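Local coordinates for AB hydrolase-1 domain-containing protein (Parabacteroides distasonis, PDB 4Q34) that is of unknown function but belongs to the alpha/beta hydrolase family and probably acts as an esterase, at residues 135-138 with 139-143; 110-113 with 114-117; 183-186 with 187-191; 118-122 with 123-127. All blocks are in the same frame, centred on the assembly; numbering follows the deposited sequence. Where two conformers were deposited one is given.

Contact 1: residues 135-138 with 139-143. With GOL (glycerol), chain H.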
loop_
_atom_site.group_PDB
_atom_site.type_symbol
_atom_site.label_atom_id
_atom_site.label_comp_id
_atom_site.label_asym_id
_atom_site.label_seq_id
_atom_site.Cartn_x
_atom_site.Cartn_y
_atom_site.Cartn_z
ATOM N N GLU A 135 -12.460 -12.816 -13.547
ATOM C CA GLU A 135 -12.193 -12.159 -12.262
ATOM C C GLU A 135 -10.704 -12.159 -11.923
ATOM O O GLU A 135 -10.175 -11.180 -11.396
ATOM C CB GLU A 135 -13.001 -12.813 -11.128
ATOM C CG GLU A 135 -14.491 -12.467 -11.144
ATOM C CD GLU A 135 -14.777 -10.998 -11.467
ATOM O OE1 GLU A 135 -14.288 -10.102 -10.728
ATOM O OE2 GLU A 135 -15.486 -10.735 -12.471
ATOM N N THR A 136 -10.027 -13.266 -12.214
ATOM C CA THR A 136 -8.575 -13.369 -12.063
ATOM C C THR A 136 -7.886 -12.291 -12.890
ATOM O O THR A 136 -7.011 -11.591 -12.403
ATOM C CB THR A 136 -8.057 -14.774 -12.445
ATOM O OG1 THR A 136 -8.624 -15.747 -11.551
ATOM C CG2 THR A 136 -6.521 -14.852 -12.435
ATOM N N LEU A 137 -8.273 -12.148 -14.143
ATOM C CA LEU A 137 -7.619 -11.140 -14.986
ATOM C C LEU A 137 -7.908 -9.725 -14.531
ATOM O O LEU A 137 -7.033 -8.889 -14.605
ATOM C CB LEU A 137 -8.019 -11.289 -16.458
ATOM C CG LEU A 137 -7.013 -10.756 -17.482
ATOM C CD1 LEU A 137 -5.679 -11.461 -17.427
ATOM C CD2 LEU A 137 -7.582 -10.858 -18.890
ATOM N N ASP A 138 -9.126 -9.476 -14.068
ATOM C CA ASP A 138 -9.487 -8.206 -13.467
ATOM C C ASP A 138 -8.519 -7.864 -12.327
ATOM O O ASP A 138 -7.956 -6.761 -12.261
ATOM C CB ASP A 138 -10.937 -8.262 -12.919
ATOM C CG ASP A 138 -11.393 -6.950 -12.256
ATOM O OD1 ASP A 138 -11.453 -5.925 -12.934
ATOM O OD2 ASP A 138 -11.679 -6.928 -11.026
ATOM N N GLN A 139 -8.320 -8.809 -11.412
ATOM C CA GLN A 139 -7.374 -8.612 -10.336
ATOM C C GLN A 139 -5.967 -8.342 -10.804
ATOM O O GLN A 139 -5.271 -7.490 -10.248
ATOM C CB GLN A 139 -7.330 -9.804 -9.362
ATOM C CG GLN A 139 -8.566 -9.931 -8.471
ATOM C CD GLN A 139 -8.811 -8.727 -7.594
ATOM O OE1 GLN A 139 -7.939 -8.296 -6.874
ATOM N NE2 GLN A 139 -10.000 -8.177 -7.665
ATOM N N TYR A 140 -5.553 -9.095 -11.811
ATOM C CA TYR A 140 -4.211 -8.969 -12.404
ATOM C C TYR A 140 -3.965 -7.578 -12.944
ATOM O O TYR A 140 -2.902 -7.005 -12.683
ATOM C CB TYR A 140 -4.096 -9.941 -13.551
ATOM C CG TYR A 140 -2.698 -10.292 -14.025
ATOM C CD1 TYR A 140 -1.708 -10.769 -13.160
ATOM C CD2 TYR A 140 -2.435 -10.290 -15.387
ATOM C CE1 TYR A 140 -0.482 -11.196 -13.643
ATOM C CE2 TYR A 140 -1.204 -10.698 -15.879
ATOM C CZ TYR A 140 -0.251 -11.174 -15.031
ATOM O OH TYR A 140 0.956 -11.596 -15.551
ATOM N N PHE A 141 -4.927 -6.998 -13.677
ATOM C CA PHE A 141 -4.692 -5.647 -14.174
ATOM C C PHE A 141 -4.732 -4.589 -13.073
ATOM O O PHE A 141 -4.012 -3.607 -13.137
ATOM C CB PHE A 141 -5.608 -5.259 -15.299
ATOM C CG PHE A 141 -5.454 -6.133 -16.523
ATOM C CD1 PHE A 141 -4.195 -6.436 -17.020
ATOM C CD2 PHE A 141 -6.561 -6.588 -17.173
ATOM C CE1 PHE A 141 -4.075 -7.206 -18.180
ATOM C CE2 PHE A 141 -6.448 -7.370 -18.321
ATOM C CZ PHE A 141 -5.200 -7.681 -18.802
ATOM N N ARG A 142 -5.548 -4.838 -12.048
ATOM C CA ARG A 142 -5.699 -3.876 -10.957
ATOM C C ARG A 142 -4.594 -3.957 -9.924
ATOM O O ARG A 142 -4.553 -3.088 -9.038
ATOM C CB ARG A 142 -7.053 -4.054 -10.274
ATOM C CG ARG A 142 -8.196 -3.740 -11.234
ATOM C CD ARG A 142 -9.560 -3.810 -10.536
ATOM N NE ARG A 142 -10.690 -3.654 -11.430
ATOM C CZ ARG A 142 -11.097 -2.524 -11.955
ATOM N NH1 ARG A 142 -10.510 -1.371 -11.650
ATOM N NH2 ARG A 142 -12.146 -2.522 -12.761
ATOM N N GLN A 143 -3.687 -4.927 -10.021
ATOM C CA GLN A 143 -2.477 -4.898 -9.180
ATOM C C GLN A 143 -1.335 -4.023 -9.769
ATOM O O GLN A 143 -0.236 -3.927 -9.197
ATOM C CB GLN A 143 -1.995 -6.310 -8.844
ATOM C CG GLN A 143 -1.295 -7.056 -9.942
ATOM C CD GLN A 143 -0.815 -8.432 -9.471
ATOM O OE1 GLN A 143 -1.585 -9.199 -8.893
ATOM N NE2 GLN A 143 0.453 -8.736 -9.726
HETATM C C1 GOL H . -14.328 -5.019 -12.431
HETATM O O1 GOL H . -13.740 -4.785 -13.694
HETATM C C2 GOL H . -15.324 -3.905 -12.238
HETATM O O2 GOL H . -16.315 -3.923 -13.267
HETATM C C3 GOL H . -15.955 -4.093 -10.880
HETATM O O3 GOL H . -15.750 -2.862 -10.199
HETATM O O HOH W 1 -11.969 -9.311 -9.518
#
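Gln139, Tyr140, Phe141 and Arg142 each send a backbone N-H to the carbonyl four residues earlier, the straightest being Gln139 N to Glu135 O at 3.0 Å, in consecutive i to i+4 bonds of helix 134-142. Asp138 and Arg142 add a salt bridge. Asp138 CG stands anti to the backbone N (chi1 180°), where its carboxylate meets Arg142 one turn on: Arg142 NE donates to Asp138 OD1 over 2.8 Å, from the syn side but 32° out of the carboxylate plane, and weakly to OD2. The two charged planes stand 67° apart, and a glycerol, probably from the crystallisation liquor, links them: its O1 accepts from Arg142 NH2 (2.9 Å) and donates to Asp138 OD1 (2.7 Å). A water 2.8 Å from Asp138 OD2 also meets Glu135 OE1 and accepts from Gln139 NE2, while Gln139 OE1 accepts from Ala15 N of the second subunit. On another side, Leu137 CG lies 3.5 Å from Phe141 CE2 and its CD1 touches the Tyr140 ring. Arg142 NH1 and NH2 bond to His33, Gly31 and Thr19 of the second subunit. Asp138 is therefore likely to offset the arginine's charge and steady its guanidinium at the dimer interface.

Contact 2: residues 110-113 with 114-117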
loop_
_atom_site.group_PDB
_atom_site.type_symbol
_atom_site.label_atom_id
_atom_site.label_comp_id
_atom_site.label_asym_id
_atom_site.label_seq_id
_atom_site.Cartn_x
_atom_site.Cartn_y
_atom_site.Cartn_z
ATOM N N GLU A 110 -3.539 -5.483 -22.811
ATOM C CA GLU A 110 -3.348 -6.629 -23.690
ATOM C C GLU A 110 -1.872 -6.891 -24.035
ATOM O O GLU A 110 -1.450 -8.055 -24.274
ATOM C CB GLU A 110 -4.214 -6.475 -24.949
ATOM C CG GLU A 110 -5.712 -6.355 -24.650
ATOM C CD GLU A 110 -6.193 -4.962 -24.260
ATOM O OE1 GLU A 110 -5.397 -3.975 -24.301
ATOM O OE2 GLU A 110 -7.411 -4.845 -23.926
ATOM N N VAL A 111 -1.102 -5.819 -24.127
ATOM C CA VAL A 111 0.350 -5.915 -24.311
ATOM C C VAL A 111 1.021 -6.502 -23.068
ATOM O O VAL A 111 1.803 -7.461 -23.170
ATOM C CB VAL A 111 0.980 -4.565 -24.695
ATOM C CG1 VAL A 111 2.482 -4.723 -24.868
ATOM C CG2 VAL A 111 0.332 -4.005 -25.960
ATOM N N TRP A 112 0.689 -5.998 -21.877
ATOM C CA TRP A 112 1.185 -6.623 -20.668
ATOM C C TRP A 112 0.882 -8.119 -20.529
ATOM O O TRP A 112 1.713 -8.871 -20.055
ATOM C CB TRP A 112 0.718 -5.900 -19.392
ATOM C CG TRP A 112 1.298 -4.532 -19.195
ATOM C CD1 TRP A 112 0.646 -3.340 -19.336
ATOM C CD2 TRP A 112 2.626 -4.218 -18.779
ATOM N NE1 TRP A 112 1.500 -2.280 -19.053
ATOM C CE2 TRP A 112 2.724 -2.796 -18.715
ATOM C CE3 TRP A 112 3.750 -4.990 -18.471
ATOM C CZ2 TRP A 112 3.896 -2.140 -18.316
ATOM C CZ3 TRP A 112 4.927 -4.336 -18.073
ATOM C CH2 TRP A 112 4.993 -2.928 -18.017
ATOM N N PHE A 113 -0.300 -8.542 -20.943
ATOM C CA PHE A 113 -0.667 -9.981 -20.931
ATOM C C PHE A 113 0.386 -10.784 -21.683
ATOM O O PHE A 113 0.881 -11.791 -21.213
ATOM C CB PHE A 113 -2.046 -10.095 -21.562
ATOM C CG PHE A 113 -2.613 -11.480 -21.644
ATOM C CD1 PHE A 113 -2.328 -12.305 -22.717
ATOM C CD2 PHE A 113 -3.530 -11.926 -20.689
ATOM C CE1 PHE A 113 -2.910 -13.566 -22.823
ATOM C CE2 PHE A 113 -4.121 -13.175 -20.803
ATOM C CZ PHE A 113 -3.810 -13.990 -21.868
ATOM N N ASN A 114 0.732 -10.314 -22.875
ATOM C CA ASN A 114 1.791 -10.955 -23.665
ATOM C C ASN A 114 3.174 -10.846 -23.042
ATOM O O ASN A 114 3.891 -11.819 -22.957
ATOM C CB ASN A 114 1.850 -10.321 -25.051
ATOM C CG ASN A 114 0.672 -10.682 -25.908
ATOM O OD1 ASN A 114 -0.393 -11.022 -25.418
ATOM N ND2 ASN A 114 0.857 -10.594 -27.209
ATOM N N ARG A 115 3.531 -9.638 -22.588
ATOM C CA ARG A 115 4.826 -9.363 -21.986
ATOM C C ARG A 115 5.092 -10.256 -20.770
ATOM O O ARG A 115 6.232 -10.639 -20.506
ATOM C CB ARG A 115 4.855 -7.899 -21.526
ATOM C CG ARG A 115 6.074 -7.491 -20.746
ATOM C CD ARG A 115 7.341 -7.730 -21.550
ATOM N NE ARG A 115 8.508 -7.070 -20.960
ATOM C CZ ARG A 115 9.697 -7.019 -21.564
ATOM N NH1 ARG A 115 9.871 -7.587 -22.753
ATOM N NH2 ARG A 115 10.698 -6.372 -20.992
ATOM N N PHE A 116 4.024 -10.570 -20.041
ATOM C CA PHE A 116 4.092 -11.427 -18.847
ATOM C C PHE A 116 3.992 -12.921 -19.151
ATOM O O PHE A 116 4.073 -13.756 -18.246
ATOM C CB PHE A 116 3.018 -11.006 -17.838
ATOM C CG PHE A 116 3.246 -9.632 -17.227
ATOM C CD1 PHE A 116 4.521 -9.041 -17.232
ATOM C CD2 PHE A 116 2.195 -8.936 -16.651
ATOM C CE1 PHE A 116 4.741 -7.813 -16.636
ATOM C CE2 PHE A 116 2.416 -7.703 -16.059
ATOM C CZ PHE A 116 3.687 -7.153 -16.036
ATOM N N ARG A 117 3.795 -13.223 -20.438
ATOM C CA ARG A 117 3.764 -14.567 -20.961
ATOM C C ARG A 117 2.626 -15.379 -20.342
ATOM O O ARG A 117 2.752 -16.570 -20.073
ATOM C CB ARG A 117 5.121 -15.227 -20.811
ATOM C CG ARG A 117 6.268 -14.448 -21.455
ATOM C CD ARG A 117 7.524 -15.286 -21.777
ATOM N NE ARG A 117 7.807 -16.218 -20.685
ATOM C CZ ARG A 117 8.357 -15.888 -19.530
ATOM N NH1 ARG A 117 8.742 -14.641 -19.301
ATOM N NH2 ARG A 117 8.457 -16.788 -18.571
#
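Trp112 and Phe116 pair at the C-terminal end of helix 109-115, which finishes in a Schellman motif: Arg117 turns to positive phi (62°), its N bonds back to Asn114 O at 2.9 Å, and Val118 N probably bonds to Phe113 O. One turn earlier the backbone is still alpha-helical: Arg115 N donates to Val111 O over 2.8 Å, and Phe116 N to Trp112 O over 2.9 Å. Phe116 CG stands anti to its own carbonyl carbon (chi1 -67°), which lays the ring back along the helix against the indole. There Phe116 CZ comes 3.3 Å from Trp112 CE3, and the phenyl ring and the six-membered indole ring are inclined by 38°, with centroids 5.1 Å apart. This aromatic pair lies just before the chain enters the short hairpin of strands 119-120 and 123-124. Phe116 also meets Phe299 edge-to-face and the ring of His298, so an alanine here would probably leave the indole without its aromatic partner and open a gap towards those two rings. Arg115 bends at chi2, and its CG lies 4.1 Å from Trp112 CE3, while its guanidinium goes on to a salt bridge with Glu261. Arg117 reaches Glu199 in the same way.

Contact 3: residues 183-186 with 187-191. With GOL (glycerol), chain G.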
loop_
_atom_site.group_PDB
_atom_site.type_symbol
_atom_site.label_atom_id
_atom_site.label_comp_id
_atom_site.label_asym_id
_atom_site.label_seq_id
_atom_site.Cartn_x
_atom_site.Cartn_y
_atom_site.Cartn_z
ATOM N N TRP A 183 20.852 -5.424 -7.909
ATOM C CA TRP A 183 22.266 -5.378 -8.254
ATOM C C TRP A 183 22.880 -4.070 -7.746
ATOM O O TRP A 183 24.018 -4.076 -7.281
ATOM C CB TRP A 183 22.565 -5.569 -9.745
ATOM C CG TRP A 183 21.839 -6.662 -10.439
ATOM C CD1 TRP A 183 21.314 -6.587 -11.678
ATOM C CD2 TRP A 183 21.556 -7.995 -9.966
ATOM N NE1 TRP A 183 20.707 -7.768 -12.023
ATOM C CE2 TRP A 183 20.828 -8.644 -10.976
ATOM C CE3 TRP A 183 21.794 -8.687 -8.777
ATOM C CZ2 TRP A 183 20.359 -9.953 -10.850
ATOM C CZ3 TRP A 183 21.363 -9.997 -8.667
ATOM C CH2 TRP A 183 20.623 -10.609 -9.682
ATOM N N ASN A 184 22.110 -2.990 -7.785
ATOM C CA ASN A 184 22.552 -1.696 -7.279
ATOM C C ASN A 184 22.633 -1.662 -5.733
ATOM O O ASN A 184 23.577 -1.094 -5.155
ATOM C CB ASN A 184 21.640 -0.570 -7.810
ATOM C CG ASN A 184 22.018 -0.113 -9.207
ATOM O OD1 ASN A 184 22.953 0.637 -9.366
ATOM N ND2 ASN A 184 21.337 -0.608 -10.224
ATOM N N THR A 185 21.635 -2.242 -5.092
ATOM C CA THR A 185 21.528 -2.197 -3.641
ATOM C C THR A 185 22.722 -2.949 -3.014
ATOM O O THR A 185 23.238 -2.534 -1.950
ATOM C CB THR A 185 20.207 -2.788 -3.177
ATOM O OG1 THR A 185 19.122 -2.169 -3.860
ATOM C CG2 THR A 185 20.013 -2.588 -1.671
ATOM N N LEU A 186 23.181 -4.029 -3.651
ATOM C CA LEU A 186 24.298 -4.797 -3.147
ATOM C C LEU A 186 25.561 -3.936 -2.911
ATOM O O LEU A 186 26.347 -4.186 -1.990
ATOM C CB LEU A 186 24.592 -5.991 -4.087
ATOM C CG LEU A 186 25.647 -6.996 -3.595
ATOM C CD1 LEU A 186 25.122 -7.782 -2.401
ATOM C CD2 LEU A 186 26.050 -7.981 -4.690
ATOM N N LEU A 187 25.733 -2.894 -3.726
ATOM C CA LEU A 187 26.892 -2.041 -3.703
ATOM C C LEU A 187 26.776 -0.970 -2.639
ATOM O O LEU A 187 27.689 -0.153 -2.485
ATOM C CB LEU A 187 27.023 -1.344 -5.060
ATOM C CG LEU A 187 27.066 -2.298 -6.270
ATOM C CD1 LEU A 187 27.255 -1.437 -7.506
ATOM C CD2 LEU A 187 28.205 -3.290 -6.137
ATOM N N LYS A 188 25.662 -0.969 -1.897
ATOM C CA LYS A 188 25.306 0.110 -0.967
ATOM C C LYS A 188 25.056 -0.298 0.460
ATOM O O LYS A 188 24.756 0.555 1.286
ATOM C CB LYS A 188 23.986 0.763 -1.418
ATOM C CG LYS A 188 24.100 1.422 -2.733
ATOM C CD LYS A 188 22.801 2.107 -3.091
ATOM C CE LYS A 188 23.111 2.872 -4.330
ATOM N NZ LYS A 188 22.037 3.756 -4.767
ATOM N N THR A 189 25.141 -1.586 0.743
ATOM C CA THR A 189 24.898 -2.088 2.080
ATOM C C THR A 189 25.739 -3.332 2.282
ATOM O O THR A 189 26.031 -4.040 1.321
ATOM C CB THR A 189 23.406 -2.376 2.306
ATOM O OG1 THR A 189 23.220 -2.864 3.642
ATOM C CG2 THR A 189 22.883 -3.464 1.381
ATOM N N ARG A 190 26.142 -3.560 3.538
ATOM C CA ARG A 190 26.788 -4.788 3.983
ATOM C C ARG A 190 25.798 -5.892 4.318
ATOM O O ARG A 190 26.175 -7.057 4.422
ATOM C CB ARG A 190 27.640 -4.500 5.233
ATOM C CG ARG A 190 28.940 -3.766 4.959
ATOM C CD ARG A 190 30.063 -4.697 4.497
ATOM N NE ARG A 190 30.643 -5.465 5.596
ATOM C CZ ARG A 190 31.577 -6.395 5.430
ATOM N NH1 ARG A 190 32.034 -6.665 4.215
ATOM N NH2 ARG A 190 32.053 -7.046 6.475
ATOM N N ASN A 191 24.523 -5.533 4.438
ATOM C CA ASN A 191 23.523 -6.388 5.048
ATOM C C ASN A 191 22.688 -7.263 4.083
ATOM O O ASN A 191 21.667 -7.823 4.482
ATOM C CB ASN A 191 22.618 -5.553 5.900
ATOM C CG ASN A 191 23.240 -5.248 7.252
ATOM O OD1 ASN A 191 24.277 -5.835 7.612
ATOM N ND2 ASN A 191 22.585 -4.410 8.040
HETATM C C1 GOL G . 29.129 -8.141 1.335
HETATM O O1 GOL G . 29.752 -8.483 0.103
HETATM C C2 GOL G . 28.016 -7.126 1.062
HETATM O O2 GOL G . 28.053 -6.654 -0.293
HETATM C C3 GOL G . 26.649 -7.736 1.382
HETATM O O3 GOL G . 25.583 -6.776 1.392
#
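Leu187 and Lys188 follow helix 178-185 with two i to i+3 bonds: Leu187 N donates to Asn184 O over 3.2 Å and Lys188 N to Thr185 O over 2.9 Å. Both donors stand well above the plane of the carbonyl they meet, 57° and 56° out of it, as the chain tightens on leaving the helix. The close part of the contact gathers round these two oxygens. Lys188 CG lies 3.5 Å from Asn184 O, and from there the extended chain carries NZ to a salt bridge with Asp158 on helix 153-167. Thr189 puts its methyl CG2 3.5 Å from Thr185 O; with OG1 anti to the backbone N (chi1 -180°), the hydroxyl is left to accept from Asn191 N at 3.1 Å, an ST turn, and to bond to Asp165. This turn leads from the helix into strand 192-198, a helix-to-strand connection of the central sheet in the alpha/beta hydrolase fold. The outer side is looser. Leu187 is exposed, and its CG comes no nearer than 3.7 Å to Trp183 O. A glycerol, probably from the crystallisation liquor, sits beside the turn, bonded through O3 to Thr189 O, more weakly through O2 to Leu186 O, and also to Ile192 N. Leu186 CD1 lies 3.8 Å from O2 of this glycerol, while the same side chain packs on Ile192 and Tyr237; an alanine in place of Leu186 would probably lose that apolar cover and leave a gap between the turn and these two residues.

Contact 4: residues 118-122 with 123-127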
loop_
_atom_site.group_PDB
_atom_site.type_symbol
_atom_site.label_atom_id
_atom_site.label_comp_id
_atom_site.label_asym_id
_atom_site.label_seq_id
_atom_site.Cartn_x
_atom_site.Cartn_y
_atom_site.Cartn_z
ATOM N N VAL A 118 1.477 -14.748 -20.190
ATOM C CA VAL A 118 0.252 -15.488 -19.853
ATOM C C VAL A 118 -0.245 -16.162 -21.132
ATOM O O VAL A 118 -0.814 -17.234 -21.090
ATOM C CB VAL A 118 -0.839 -14.564 -19.285
ATOM C CG1 VAL A 118 -2.093 -15.337 -18.912
ATOM C CG2 VAL A 118 -0.315 -13.835 -18.055
ATOM N N GLY A 119 0.041 -15.537 -22.262
ATOM C CA GLY A 119 -0.429 -16.046 -23.557
ATOM C C GLY A 119 -0.195 -15.015 -24.637
ATOM O O GLY A 119 0.454 -14.008 -24.426
ATOM N N ILE A 120 -0.724 -15.275 -25.818
ATOM C CA ILE A 120 -0.766 -14.258 -26.860
ATOM C C ILE A 120 -2.224 -13.829 -26.927
ATOM O O ILE A 120 -3.096 -14.564 -27.441
ATOM C CB ILE A 120 -0.312 -14.780 -28.237
ATOM C CG1 ILE A 120 1.089 -15.411 -28.143
ATOM C CG2 ILE A 120 -0.335 -13.649 -29.260
ATOM C CD1 ILE A 120 2.147 -14.481 -27.602
ATOM N N TRP A 121 -2.471 -12.635 -26.420
ATOM C CA TRP A 121 -3.812 -12.128 -26.255
ATOM C C TRP A 121 -4.562 -12.284 -27.584
ATOM O O TRP A 121 -4.016 -11.956 -28.638
ATOM C CB TRP A 121 -3.778 -10.662 -25.809
ATOM C CG TRP A 121 -5.153 -10.104 -25.724
ATOM C CD1 TRP A 121 -5.872 -9.510 -26.715
ATOM C CD2 TRP A 121 -5.986 -10.146 -24.593
ATOM N NE1 TRP A 121 -7.114 -9.163 -26.249
ATOM C CE2 TRP A 121 -7.213 -9.563 -24.951
ATOM C CE3 TRP A 121 -5.816 -10.631 -23.296
ATOM C CZ2 TRP A 121 -8.259 -9.428 -24.055
ATOM C CZ3 TRP A 121 -6.853 -10.508 -22.412
ATOM C CH2 TRP A 121 -8.064 -9.914 -22.792
ATOM N N PRO A 122 -5.809 -12.789 -27.543
ATOM C CA PRO A 122 -6.652 -13.118 -26.402
ATOM C C PRO A 122 -6.499 -14.517 -25.798
ATOM O O PRO A 122 -7.190 -14.838 -24.826
ATOM C CB PRO A 122 -8.067 -12.945 -26.975
ATOM C CG PRO A 122 -7.924 -13.350 -28.411
ATOM C CD PRO A 122 -6.492 -13.084 -28.821
ATOM N N ASP A 123 -5.573 -15.320 -26.296
ATOM C CA ASP A 123 -5.485 -16.714 -25.875
ATOM C C ASP A 123 -4.458 -16.914 -24.771
ATOM O O ASP A 123 -3.452 -16.238 -24.725
ATOM C CB ASP A 123 -5.127 -17.576 -27.058
ATOM C CG ASP A 123 -6.120 -17.433 -28.184
ATOM O OD1 ASP A 123 -7.310 -17.720 -27.942
ATOM O OD2 ASP A 123 -5.719 -16.986 -29.279
ATOM N N TYR A 124 -4.741 -17.840 -23.880
ATOM C CA TYR A 124 -3.819 -18.256 -22.837
ATOM C C TYR A 124 -2.883 -19.300 -23.455
ATOM O O TYR A 124 -3.322 -20.055 -24.328
ATOM C CB TYR A 124 -4.618 -18.812 -21.632
ATOM C CG TYR A 124 -5.412 -17.742 -20.890
ATOM C CD1 TYR A 124 -6.619 -17.240 -21.414
ATOM C CD2 TYR A 124 -4.993 -17.259 -19.681
ATOM C CE1 TYR A 124 -7.346 -16.273 -20.748
ATOM C CE2 TYR A 124 -5.711 -16.284 -19.003
ATOM C CZ TYR A 124 -6.891 -15.788 -19.533
ATOM O OH TYR A 124 -7.635 -14.798 -18.872
ATOM N N PHE A 125 -1.621 -19.384 -23.021
ATOM C CA PHE A 125 -0.745 -20.485 -23.454
ATOM C C PHE A 125 -1.282 -21.823 -22.937
ATOM O O PHE A 125 -1.733 -21.947 -21.798
ATOM C CB PHE A 125 0.714 -20.326 -22.949
ATOM C CG PHE A 125 1.509 -19.294 -23.674
ATOM C CD1 PHE A 125 1.708 -19.372 -25.042
ATOM C CD2 PHE A 125 2.095 -18.242 -22.982
ATOM C CE1 PHE A 125 2.455 -18.405 -25.707
ATOM C CE2 PHE A 125 2.834 -17.272 -23.637
ATOM C CZ PHE A 125 3.008 -17.356 -25.016
ATOM N N GLU A 126 -1.263 -22.839 -23.793
ATOM C CA GLU A 126 -1.561 -24.168 -23.326
ATOM C C GLU A 126 -0.674 -24.546 -22.142
ATOM O O GLU A 126 0.550 -24.372 -22.184
ATOM C CB GLU A 126 -1.386 -25.193 -24.455
ATOM C CG GLU A 126 -1.656 -26.605 -23.969
ATOM C CD GLU A 126 -1.973 -27.542 -25.093
ATOM O OE1 GLU A 126 -1.101 -27.683 -25.980
ATOM O OE2 GLU A 126 -3.080 -28.127 -25.077
ATOM N N GLY A 127 -1.305 -25.084 -21.097
ATOM C CA GLY A 127 -0.629 -25.510 -19.874
ATOM C C GLY A 127 -0.153 -24.402 -18.958
ATOM O O GLY A 127 0.563 -24.673 -17.997
HETATM O O HOH W 2 -3.332 -15.551 -29.907
#
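Phe125 N and Val118 O are joined by the straighter of two backbone hydrogen bonds, 3.0 Å long with an angle of 172° at the proton, the donor lying in the carbonyl plane on a lone pair. The other runs from Asp123 N to Ile120 O over 2.8 Å and closes the turn at Trp121 and Pro122, whose peptide bond is cis; here the donor is above the carbonyl plane. A water gives protons to both Ile120 O and Asp123 OD2, tying the carboxylate back to the turn. Of the contacts made through C-H groups, one is a CH-pi interaction: Phe125 CG stands anti to its carbonyl carbon (chi1 -75°), which brings one ring face over Gly119 CA, 3.6 Å from the centroid. Gly119 CA also makes a CA-H...O contact of 3.2 Å with Asp123 O. A beta carbon on Gly119 would run into Asp123 O and Tyr124 CA, so the two strands can approach this closely only without one. Apolar contacts flank these. Val118 CG1 lies 3.6 Å from Tyr124 CD2, the two side chains pointing the same way, and Ile120 CD1 meets Phe125 CZ at 4.0 Å. Phe113 of helix 109-115 packs edge-to-face against Trp121 and Tyr124. With its two short, weakly bonded strands and tight cis-proline turn, this is a small beta hairpin set outside the central sheet.

How the contacts relate
Along the chain the order is contact 2, contact 4, contact 1 and then contact 3. The first three form one cluster: helix 109-115 runs into the hairpin of strands 119-120 and 123-124, and helix 134-142 follows. Centres of contacts 2 and 4 are about 9 Å apart, those of contacts 1 and 2 about 13 Å, and those of contacts 1 and 4 about 15 Å. Leu137 reaches Phe113, Trp121 and Tyr124, so helices and hairpin share an aromatic-rich core outside the central sheet, which meets the second subunit through contact 1. Contact 3 lies across the chain's centre, 31 to 37 Å from the others between centres, where helix 178-185 leads into that sheet.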